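Local coordinates for dihydropteroate synthase (PDB 6PZ2), which probably condenses para-aminobenzoate with a dihydropterin pyrophosphate to form dihydropteroate in folate synthesis, and holds pteroic acid in a TIM-barrel pocket, at residues Asn32-Asp35 / Ile36-His40; Ile76-Ile79 / Lys80-Gln84; Ser214-Gly217 / Lys218-Val222. All blocks are in the same frame, centred on the assembly; numbering follows the deposited sequence.

Contact 1. Residues Asn32-Asp35 / Ile36-His40; sequences NNLD and IAIQH
Asn33 and Ile36 touch on the first turns of helix 33-46, the connection between strands 13-19 and 51-55 in a beta-alpha-beta unit of the TIM barrel. Their side chains lie alongside each other and point the same way, with Asn33 OD1 4.0 Å from Ile36 CD1. Both first branches, CG of Asn33 and CG1 of Ile36, stand anti to their own carbonyl carbon, which swings them back along the helix toward its start. Asn33 ND2 is hydrogen-bonded to Asp27 O in the preceding loop, which should fix the turn of the amide.

The tight side follows Ala37 and Ile38. Ala37 N meets Asn33 O at 2.9 Å with an N-H...O angle of 171°, and its methyl packs on Val20. One residue on, Ile38 N reaches Leu34 O at 3.1 Å, bent to 151°. Ile38 CG1 also rests on that oxygen, and Leu34 CD1 adds an apolar touch to Ile38 CG1 at 4.3 Å.

The solvent side is looser. Gln39 bonds to Asp35 through its backbone N, but its amide turns to Asp43, whose OD1 accepts NE2. The carboxylate of Asp35 is shared: OD2 forms a salt bridge with Lys81 of helix 68-85, while OD1 receives Asn32 ND2 in a weak bond, 2.8 Å long but bent to 127°.

Contact 2. Residues Ile76-Ile79 / Lys80-Gln84; sequences IPVI and KKLKQ
Leu82 N donates to Val78 O at 2.8 Å with an N-H...O angle of 164°, the shortest of four backbone bonds that join these turns of helix 68-85. Lys83 N follows to Ile79 O at 2.9 Å, and Lys80 N to Ile76 O at 3.0 Å. The bond from Lys81 N to Pro77 O is longer, 3.2 Å. Pro77 lacks an N-H for the turn before it, and the helix is kinked there.

Packing is built onto these bonds. Leu82 CG comes within 3.1 Å of Val78 O, so the same oxygen meets both the amide and the side chain of Leu82. Farther out, Val78 CG1 lies 3.8 Å from Leu82 CD1. The two side chains run alongside each other; CG1 of Val78, anti to its backbone N (chi1 179°), leans forward along the helix and CG of Leu82 leans back beside its own N, which brings the branches together. Ile79 and Lys83 repeat this side-by-side fit, Ile79 CG2 to Lys83 CG at 4.0 Å, before the lysine chain bends and NZ makes a weak bond to Gly107 O. On the exposed side, Lys80 CB lies 3.7 Å from Ile76 O.

In the helical layer around the barrel, Val78 and Ile79 bear on Leu54 of strand 51-55, Leu82 and Lys83 on Ile90 of strand 90-93, and Leu82 also on Ala41 of helix 33-46.

Contact 3. Residues Ser214-Gly217 / Lys218-Val222; sequences SVIG and KVLPV. With PT1 (pteroic acid), chain K.
Ser214, whose carbonyl oxygen accepts Lys218 N at 2.9 Å, grips the carboxylate of pteroic acid with two donors. Its backbone N reaches O23 at 2.9 Å, and its OG reaches O22 of the ligand at 2.8 Å. With chi1 at 71°, OG sits between the backbone N and the carbonyl carbon, which brings both donors to the same carboxylate. Ser214 opens helix 214-217, and that short helix's start would probably favour the negative charge. Lys213 NZ, Asn112 OD1 and Asp177 OD2 also hydrogen-bond pteroic acid.

Behind this first shell, Ile216 O takes two amides. Leu220 N approaches at 2.8 Å, nearly along the carbonyl axis, whereas Val219 N comes from above the carbonyl plane at 2.9 Å. Ile216 CG2 and Leu220 CD1 then meet at 4.0 Å. Pro221 CA makes a CH...O contact with Gly217 O at 3.2 Å, and Pro221 centres an inverse gamma turn that redirects the chain. Val215 O is buried without a partner in the model.

Around this turn, Val215 and Val219 pack on Phe186 of helix 186-195, while Ile216, Val219 and Leu220 meet Met260, Ala263 and Met256, respectively, on helix 251-265 of the second subunit.

In the fold
Along the chain the contacts come in series: contact 1 on helix 33-46, contact 2 on helix 68-85, and contact 3 on helix 214-217 and the loop before helix 228-240. Contacts 1 and 2 are neighbours in the helical layer, centres 11 Å apart, on successive helices either side of strand 51-55 in sequence; they touch where Ile38 CD1 lies 3.4 Å from Lys81 CB. Contact 3 is remote, its nearest atoms about 17 Å from contact 1 and about 25 Å from contact 2. The first two thus belong to the outer helical layer, whereas contact 3 combines ligand binding with the subunit interface.

Contact 1. Residues Asn32-Asp35 / Ile36-His40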
loop_
_atom_site.group_PDB
_atom_site.type_symbol
_atom_site.label_atom_id
_atom_site.label_comp_id
_atom_site.label_asym_id
_atom_site.label_seq_id
_atom_site.Cartn_x
_atom_site.Cartn_y
_atom_site.Cartn_z
ATOM N N ASN A 32 31.187 -19.550 5.757
ATOM C CA ASN A 32 30.976 -18.098 5.713
ATOM C C ASN A 32 29.484 -17.767 5.844
ATOM O O ASN A 32 29.158 -16.595 5.927
ATOM C CB ASN A 32 31.559 -17.468 4.444
ATOM C CG ASN A 32 33.014 -17.097 4.641
ATOM O OD1 ASN A 32 33.907 -17.725 4.074
ATOM N ND2 ASN A 32 33.262 -16.135 5.515
ATOM N N ASN A 33 28.585 -18.754 5.869
ATOM C CA ASN A 33 27.163 -18.468 6.078
ATOM C C ASN A 33 26.928 -17.595 7.320
ATOM O O ASN A 33 26.066 -16.714 7.299
ATOM C CB ASN A 33 26.356 -19.755 6.170
ATOM C CG ASN A 33 26.348 -20.434 4.822
ATOM O OD1 ASN A 33 26.808 -19.836 3.855
ATOM N ND2 ASN A 33 25.852 -21.654 4.761
ATOM N N LEU A 34 27.693 -17.794 8.381
ATOM C CA LEU A 34 27.477 -16.984 9.566
ATOM C C LEU A 34 27.683 -15.502 9.213
ATOM O O LEU A 34 26.871 -14.636 9.594
ATOM C CB LEU A 34 28.383 -17.464 10.707
ATOM C CG LEU A 34 28.489 -16.513 11.904
ATOM C CD1 LEU A 34 27.153 -16.334 12.617
ATOM C CD2 LEU A 34 29.520 -17.016 12.894
ATOM N N ASP A 35 28.731 -15.190 8.462
ATOM C CA ASP A 35 29.062 -13.789 8.142
ATOM C C ASP A 35 28.058 -13.195 7.142
ATOM O O ASP A 35 27.770 -11.997 7.198
ATOM C CB ASP A 35 30.434 -13.666 7.486
ATOM C CG ASP A 35 31.611 -14.036 8.372
ATOM O OD1 ASP A 35 32.489 -14.743 7.852
ATOM O OD2 ASP A 35 31.633 -13.618 9.551
ATOM N N ILE A 36 27.561 -14.037 6.227
ATOM C CA ILE A 36 26.528 -13.674 5.251
ATOM C C ILE A 36 25.239 -13.306 6.001
ATOM O O ILE A 36 24.669 -12.232 5.761
ATOM C CB ILE A 36 26.326 -14.826 4.240
ATOM C CG1 ILE A 36 27.496 -14.933 3.251
ATOM C CG2 ILE A 36 24.991 -14.709 3.513
ATOM C CD1 ILE A 36 27.470 -16.169 2.347
ATOM N N ALA A 37 24.824 -14.164 6.946
ATOM C CA ALA A 37 23.642 -13.898 7.752
ATOM C C ALA A 37 23.795 -12.553 8.468
ATOM O O ALA A 37 22.850 -11.761 8.472
ATOM C CB ALA A 37 23.362 -15.026 8.713
ATOM N N ILE A 38 24.969 -12.283 9.021
ATOM C CA ILE A 38 25.177 -11.037 9.791
ATOM C C ILE A 38 25.151 -9.822 8.852
ATOM O O ILE A 38 24.700 -8.737 9.246
ATOM C CB ILE A 38 26.505 -11.103 10.586
ATOM C CG1 ILE A 38 26.495 -12.250 11.600
ATOM C CG2 ILE A 38 26.837 -9.779 11.271
ATOM C CD1 ILE A 38 25.458 -12.097 12.705
ATOM N N GLN A 39 25.698 -9.970 7.647
ATOM C CA GLN A 39 25.669 -8.876 6.665
ATOM C C GLN A 39 24.208 -8.573 6.304
ATOM O O GLN A 39 23.802 -7.389 6.330
ATOM C CB GLN A 39 26.535 -9.159 5.428
ATOM C CG GLN A 39 26.732 -7.930 4.530
ATOM C CD GLN A 39 27.171 -6.706 5.303
ATOM O OE1 GLN A 39 28.186 -6.727 5.990
ATOM N NE2 GLN A 39 26.387 -5.638 5.262
ATOM N N HIS A 40 23.409 -9.626 6.093
ATOM C CA HIS A 40 21.987 -9.450 5.817
ATOM C C HIS A 40 21.300 -8.686 6.948
ATOM O O HIS A 40 20.473 -7.789 6.677
ATOM C CB HIS A 40 21.300 -10.784 5.488
ATOM C CG HIS A 40 19.902 -10.607 4.996
ATOM N ND1 HIS A 40 19.497 -9.484 4.298
ATOM C CD2 HIS A 40 18.808 -11.394 5.091
ATOM C CE1 HIS A 40 18.222 -9.586 3.991
ATOM N NE2 HIS A 40 17.777 -10.748 4.473
#

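Contact 2. Residues Ile76-Ile79 / Lys80-Gln84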
loop_
_atom_site.group_PDB
_atom_site.type_symbol
_atom_site.label_atom_id
_atom_site.label_comp_id
_atom_site.label_asym_id
_atom_site.label_seq_id
_atom_site.Cartn_x
_atom_site.Cartn_y
_atom_site.Cartn_z
ATOM N N ILE A 76 22.538 -20.075 17.527
ATOM C CA ILE A 76 23.373 -19.564 18.656
ATOM C C ILE A 76 24.519 -18.668 18.155
ATOM O O ILE A 76 24.725 -17.554 18.666
ATOM C CB ILE A 76 23.891 -20.728 19.531
ATOM C CG1 ILE A 76 22.752 -21.379 20.307
ATOM C CG2 ILE A 76 24.984 -20.304 20.491
ATOM C CD1 ILE A 76 22.077 -20.435 21.253
ATOM N N PRO A 77 25.287 -19.144 17.187
ATOM C CA PRO A 77 26.356 -18.280 16.684
ATOM C C PRO A 77 25.870 -16.970 16.050
ATOM O O PRO A 77 26.546 -15.950 16.139
ATOM C CB PRO A 77 27.106 -19.083 15.611
ATOM C CG PRO A 77 26.408 -20.439 15.530
ATOM C CD PRO A 77 25.176 -20.393 16.407
ATOM N N VAL A 78 24.685 -16.985 15.449
ATOM C CA VAL A 78 24.157 -15.756 14.851
ATOM C C VAL A 78 23.742 -14.782 15.951
ATOM O O VAL A 78 24.026 -13.584 15.819
ATOM C CB VAL A 78 22.991 -16.031 13.885
ATOM C CG1 VAL A 78 22.447 -14.747 13.291
ATOM C CG2 VAL A 78 23.390 -17.020 12.803
ATOM N N ILE A 79 23.083 -15.290 16.998
ATOM C CA ILE A 79 22.686 -14.431 18.126
ATOM C C ILE A 79 23.930 -13.793 18.752
ATOM O O ILE A 79 23.916 -12.602 19.053
ATOM C CB ILE A 79 21.889 -15.211 19.182
ATOM C CG1 ILE A 79 20.530 -15.646 18.652
ATOM C CG2 ILE A 79 21.759 -14.387 20.458
ATOM C CD1 ILE A 79 19.864 -16.658 19.530
ATOM N N LYS A 80 24.993 -14.582 18.928
ATOM C CA LYS A 80 26.185 -14.028 19.574
ATOM C C LYS A 80 26.741 -12.882 18.729
ATOM O O LYS A 80 26.990 -11.828 19.290
ATOM C CB LYS A 80 27.271 -15.078 19.849
ATOM C CG LYS A 80 27.273 -15.583 21.286
ATOM C CD LYS A 80 28.562 -16.222 21.751
ATOM C CE LYS A 80 29.515 -15.291 22.469
ATOM N NZ LYS A 80 30.533 -14.765 21.527
ATOM N N LYS A 81 26.901 -13.074 17.418
ATOM C CA LYS A 81 27.444 -12.000 16.586
ATOM C C LYS A 81 26.480 -10.817 16.518
ATOM O O LYS A 81 26.933 -9.675 16.594
ATOM C CB LYS A 81 27.766 -12.449 15.163
ATOM C CG LYS A 81 29.116 -13.120 15.022
ATOM C CD LYS A 81 29.939 -12.611 13.874
ATOM C CE LYS A 81 31.370 -13.084 14.014
ATOM N NZ LYS A 81 31.957 -13.412 12.695
ATOM N N LEU A 82 25.181 -11.068 16.414
ATOM C CA LEU A 82 24.249 -9.948 16.380
ATOM C C LEU A 82 24.416 -9.073 17.628
ATOM O O LEU A 82 24.384 -7.856 17.556
ATOM C CB LEU A 82 22.814 -10.476 16.326
ATOM C CG LEU A 82 22.379 -11.078 14.996
ATOM C CD1 LEU A 82 21.001 -11.697 15.129
ATOM C CD2 LEU A 82 22.385 -10.025 13.910
ATOM N N LYS A 83 24.484 -9.727 18.776
ATOM C CA LYS A 83 24.516 -9.063 20.070
ATOM C C LYS A 83 25.799 -8.239 20.220
ATOM O O LYS A 83 25.742 -7.177 20.814
ATOM C CB LYS A 83 24.421 -10.091 21.201
ATOM C CG LYS A 83 23.030 -10.671 21.420
ATOM C CD LYS A 83 22.000 -9.632 21.809
ATOM C CE LYS A 83 22.521 -8.690 22.875
ATOM N NZ LYS A 83 21.417 -8.192 23.724
ATOM N N GLN A 84 26.926 -8.693 19.682
ATOM C CA GLN A 84 28.136 -7.886 19.784
ATOM C C GLN A 84 28.263 -6.908 18.609
ATOM O O GLN A 84 28.764 -5.823 18.854
ATOM C CB GLN A 84 29.392 -8.747 19.951
ATOM C CG GLN A 84 29.732 -9.651 18.774
ATOM C CD GLN A 84 30.367 -10.966 19.184
ATOM O OE1 GLN A 84 30.551 -11.260 20.367
ATOM N NE2 GLN A 84 30.696 -11.793 18.199
#

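Contact 3. Residues Ser214-Gly217 / Lys218-Val222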
loop_
_atom_site.group_PDB
_atom_site.type_symbol
_atom_site.label_atom_id
_atom_site.label_comp_id
_atom_site.label_asym_id
_atom_site.label_seq_id
_atom_site.Cartn_x
_atom_site.Cartn_y
_atom_site.Cartn_z
ATOM N N SER A 214 1.503 -17.181 -0.116
ATOM C CA SER A 214 0.696 -17.723 -1.197
ATOM C C SER A 214 -0.662 -17.020 -1.258
ATOM O O SER A 214 -1.306 -17.023 -2.288
ATOM C CB SER A 214 0.497 -19.205 -1.011
ATOM O OG SER A 214 -0.381 -19.404 0.086
ATOM N N VAL A 215 -1.130 -16.435 -0.169
ATOM C CA VAL A 215 -2.372 -15.652 -0.242
ATOM C C VAL A 215 -2.211 -14.456 -1.197
ATOM O O VAL A 215 -3.159 -14.068 -1.887
ATOM C CB VAL A 215 -2.851 -15.148 1.131
ATOM C CG1 VAL A 215 -1.851 -14.217 1.810
ATOM C CG2 VAL A 215 -4.201 -14.449 1.003
ATOM N N ILE A 216 -1.027 -13.861 -1.237
ATOM C CA ILE A 216 -0.750 -12.802 -2.169
ATOM C C ILE A 216 -0.526 -13.397 -3.561
ATOM O O ILE A 216 -1.050 -12.899 -4.555
ATOM C CB ILE A 216 0.458 -11.990 -1.694
ATOM C CG1 ILE A 216 0.167 -11.378 -0.325
ATOM C CG2 ILE A 216 0.797 -10.969 -2.748
ATOM C CD1 ILE A 216 1.342 -10.636 0.245
ATOM N N GLY A 217 0.187 -14.505 -3.623
ATOM C CA GLY A 217 0.489 -15.169 -4.906
ATOM C C GLY A 217 -0.745 -15.610 -5.665
ATOM O O GLY A 217 -0.734 -15.755 -6.891
ATOM N N LYS A 218 -1.817 -15.862 -4.950
ATOM C CA LYS A 218 -3.015 -16.281 -5.625
ATOM C C LYS A 218 -3.643 -15.072 -6.333
ATOM O O LYS A 218 -4.318 -15.270 -7.316
ATOM C CB LYS A 218 -4.012 -16.893 -4.642
ATOM C CG LYS A 218 -4.979 -17.894 -5.257
ATOM C CD LYS A 218 -5.367 -19.017 -4.307
ATOM C CE LYS A 218 -4.201 -19.698 -3.610
ATOM N NZ LYS A 218 -4.620 -20.971 -2.970
ATOM N N VAL A 219 -3.430 -13.844 -5.852
ATOM C CA VAL A 219 -3.970 -12.642 -6.506
ATOM C C VAL A 219 -2.951 -12.160 -7.545
ATOM O O VAL A 219 -3.296 -11.696 -8.615
ATOM C CB VAL A 219 -4.295 -11.550 -5.464
ATOM C CG1 VAL A 219 -4.747 -10.231 -6.086
ATOM C CG2 VAL A 219 -5.342 -12.037 -4.483
ATOM N N LEU A 220 -1.678 -12.297 -7.222
ATOM C CA LEU A 220 -0.595 -11.846 -8.045
ATOM C C LEU A 220 0.312 -13.034 -8.389
ATOM O O LEU A 220 1.338 -13.213 -7.723
ATOM C CB LEU A 220 0.196 -10.792 -7.260
ATOM C CG LEU A 220 -0.614 -9.638 -6.686
ATOM C CD1 LEU A 220 0.292 -8.669 -5.940
ATOM C CD2 LEU A 220 -1.340 -8.900 -7.797
ATOM N N PRO A 221 -0.033 -13.827 -9.436
ATOM C CA PRO A 221 0.672 -15.097 -9.677
ATOM C C PRO A 221 2.058 -14.868 -10.291
ATOM O O PRO A 221 2.301 -15.198 -11.434
ATOM C CB PRO A 221 -0.183 -15.945 -10.623
ATOM C CG PRO A 221 -1.345 -15.064 -11.017
ATOM C CD PRO A 221 -1.281 -13.789 -10.196
ATOM N N VAL A 222 2.944 -14.268 -9.515
ATOM C CA VAL A 222 4.330 -14.130 -9.890
ATOM C C VAL A 222 5.144 -14.804 -8.780
ATOM O O VAL A 222 4.602 -15.163 -7.728
ATOM C CB VAL A 222 4.712 -12.649 -10.083
ATOM C CG1 VAL A 222 3.865 -12.005 -11.180
ATOM C CG2 VAL A 222 4.598 -11.869 -8.775
HETATM C C2 PT1 K . 3.884 -14.818 10.707
HETATM C C3 PT1 K . 4.945 -15.733 10.320
HETATM C C5 PT1 K . 5.948 -15.964 11.361
HETATM N N6 PT1 K . 5.065 -16.334 9.107
HETATM C C7 PT1 K . 4.790 -14.553 12.843
HETATM N N9 PT1 K . 5.800 -15.385 12.553
HETATM C C10 PT1 K . 6.085 -17.174 8.871
HETATM N N11 PT1 K . 4.701 -13.965 14.050
HETATM C C12 PT1 K . 7.025 -17.432 9.876
HETATM C C21 PT1 K . 2.280 -19.409 2.457
HETATM O O22 PT1 K . 1.058 -19.622 2.473
HETATM O O1 PT1 K . 2.895 -14.505 9.856
HETATM N N4 PT1 K . 3.825 -14.288 11.945
HETATM N N8 PT1 K . 6.966 -16.801 11.072
HETATM C C13 PT1 K . 6.182 -17.864 7.526
HETATM N N14 PT1 K . 4.984 -18.678 7.353
HETATM C C15 PT1 K . 4.400 -18.880 6.152
HETATM C C16 PT1 K . 5.035 -18.580 4.941
HETATM C C17 PT1 K . 3.091 -19.345 6.135
HETATM C C18 PT1 K . 4.356 -18.790 3.743
HETATM C C19 PT1 K . 2.408 -19.550 4.939
HETATM C C20 PT1 K . 3.041 -19.260 3.742
HETATM O O23 PT1 K . 2.854 -19.260 1.377
#